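Telomeric DNA-binding factor trf1 (Schizosaccharomyces pombe, PDB 6K5S) probably binds telomeric DNA, its helical domain being of the kind through which telomere repeat binding factors usually pair into dimers. Local coordinates at residues L21-K26 with S32-N37. Sequence-based numbering, arbitrary orientation.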
loop_
_atom_site.group_PDB
_atom_site.type_symbol
_atom_site.label_atom_id
_atom_site.label_comp_id
_atom_site.label_asym_id
_atom_site.label_seq_id
_atom_site.Cartn_x
_atom_site.Cartn_y
_atom_site.Cartn_z
ATOM N N LEU A 21 8.592 7.044 -8.414
ATOM C CA LEU A 21 9.443 7.314 -9.566
ATOM C C LEU A 21 8.964 8.539 -10.333
ATOM O O LEU A 21 9.775 9.350 -10.796
ATOM C CB LEU A 21 9.479 6.109 -10.494
ATOM C CG LEU A 21 10.359 5.023 -9.892
ATOM C CD1 LEU A 21 10.058 3.686 -10.599
ATOM C CD2 LEU A 21 11.809 5.431 -9.998
ATOM N N SER A 22 7.654 8.700 -10.450
ATOM C CA SER A 22 7.126 9.817 -11.217
ATOM C C SER A 22 7.131 11.112 -10.417
ATOM O O SER A 22 7.205 12.195 -11.010
ATOM C CB SER A 22 5.724 9.484 -11.720
ATOM O OG SER A 22 4.792 9.510 -10.665
ATOM N N ILE A 23 7.081 11.042 -9.084
ATOM C CA ILE A 23 7.262 12.258 -8.299
ATOM C C ILE A 23 8.726 12.678 -8.309
ATOM O O ILE A 23 9.058 13.817 -8.671
ATOM C CB ILE A 23 6.727 12.085 -6.867
ATOM C CG1 ILE A 23 5.206 12.009 -6.864
ATOM C CG2 ILE A 23 7.165 13.274 -5.988
ATOM C CD1 ILE A 23 4.613 11.788 -5.468
ATOM N N LEU A 24 9.626 11.762 -7.938
ATOM C CA LEU A 24 11.033 12.094 -7.793
ATOM C C LEU A 24 11.783 12.129 -9.114
ATOM O O LEU A 24 12.957 12.507 -9.121
ATOM C CB LEU A 24 11.725 11.120 -6.864
ATOM C CG LEU A 24 11.194 11.044 -5.444
ATOM C CD1 LEU A 24 11.980 9.995 -4.767
ATOM C CD2 LEU A 24 11.371 12.375 -4.744
ATOM N N GLY A 25 11.147 11.757 -10.211
ATOM C CA GLY A 25 11.754 11.906 -11.513
ATOM C C GLY A 25 11.440 13.208 -12.205
ATOM O O GLY A 25 11.834 13.392 -13.356
ATOM N N LYS A 26 10.732 14.126 -11.540
ATOM C CA LYS A 26 10.432 15.447 -12.084
ATOM C C LYS A 26 11.709 16.280 -12.146
ATOM O O LYS A 26 12.771 15.799 -11.718
ATOM C CB LYS A 26 9.369 16.133 -11.228
ATOM C CG LYS A 26 7.995 15.523 -11.378
ATOM C CD LYS A 26 7.055 16.081 -10.334
ATOM C CE LYS A 26 5.704 16.403 -10.936
ATOM N NZ LYS A 26 4.793 16.874 -9.865
ATOM N N SER A 32 13.034 18.192 -5.462
ATOM C CA SER A 32 13.640 18.638 -4.208
ATOM C C SER A 32 12.647 19.430 -3.377
ATOM O O SER A 32 12.568 19.252 -2.157
ATOM C CB SER A 32 14.892 19.463 -4.475
ATOM O OG SER A 32 15.805 18.720 -5.251
ATOM N N ALA A 33 11.867 20.297 -4.028
ATOM C CA ALA A 33 10.852 21.061 -3.309
ATOM C C ALA A 33 9.876 20.140 -2.593
ATOM O O ALA A 33 9.529 20.371 -1.429
ATOM C CB ALA A 33 10.107 21.985 -4.271
ATOM N N ILE A 34 9.436 19.079 -3.269
ATOM C CA ILE A 34 8.449 18.189 -2.677
ATOM C C ILE A 34 9.010 17.551 -1.410
ATOM O O ILE A 34 8.362 17.554 -0.352
ATOM C CB ILE A 34 8.004 17.161 -3.737
ATOM C CG1 ILE A 34 7.297 17.906 -4.876
ATOM C CG2 ILE A 34 7.124 16.095 -3.136
ATOM C CD1 ILE A 34 6.862 17.054 -6.045
ATOM N N VAL A 35 10.258 17.082 -1.467
ATOM C CA VAL A 35 10.838 16.384 -0.324
ATOM C C VAL A 35 11.155 17.354 0.809
ATOM O O VAL A 35 10.938 17.038 1.984
ATOM C CB VAL A 35 12.086 15.595 -0.756
ATOM C CG1 VAL A 35 12.805 15.038 0.459
ATOM C CG2 VAL A 35 11.687 14.464 -1.675
ATOM N N THR A 36 11.658 18.544 0.484
ATOM C CA THR A 36 12.075 19.511 1.497
ATOM C C THR A 36 10.942 20.394 2.019
ATOM O O THR A 36 11.204 21.261 2.861
ATOM C CB THR A 36 13.204 20.406 0.958
ATOM O OG1 THR A 36 12.728 21.225 -0.115
ATOM C CG2 THR A 36 14.364 19.579 0.459
ATOM N N ASN A 37 9.701 20.209 1.566
ATOM C CA ASN A 37 8.552 20.962 2.086
ATOM C C ASN A 37 7.407 20.004 2.377
ATOM O O ASN A 37 6.405 19.958 1.647
ATOM C CB ASN A 37 8.113 22.063 1.126
ATOM C CG ASN A 37 9.183 23.109 0.935
ATOM O OD1 ASN A 37 9.709 23.286 -0.163
ATOM N ND2 ASN A 37 9.527 23.806 2.019
#
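With chi1 at -70° in Ile23 and -64° in Ile34, each isoleucine sets its CG2 methyl opposite the backbone N and its CG1 opposite the carbonyl carbon; both CB atoms point toward the facing helix, and the side chains cross at about a right angle. Ile23 offers a single branch, CG2, which lies 3.8 Å from Ile34 CD1 and 4.0 Å from Ile34 CG2, so that it is received by both methyls of its partner. Ile34 CD1, at the end of the longer branch, also lies near the lysine that follows helix 10-24: Lys26 NZ comes to 4.3 Å from it. That ammonium group also forms a long, weak ion pair with Glu30. The second apolar touch is made by Leu24, whose CD2 methyl reaches over to Val35 CG2 at 3.7 Å, again with the side chains crossing nearly perpendicularly. Phe46 of helix 41-60 packs against all four of these apolar residues and closes the group into a small hydrophobic cluster, while Leu24 also rests on Leu91 and Ala92 of helix 76-94. On helix 28-36 Ser32 O accepts both Thr36 N and Thr36 OG1; Thr36 OG1 lies 2.8 Å from Ser32 O, reaching it from above the carbonyl plane. Ile23 further packs on Leu3 of the second subunit, which places this contact close to the chain-chain interface. Such apolar packing is characteristic of two consecutive helices, here 10-24 and 28-36, joined by a tight turn and packed by their apolar faces in the all-helical TRF domain.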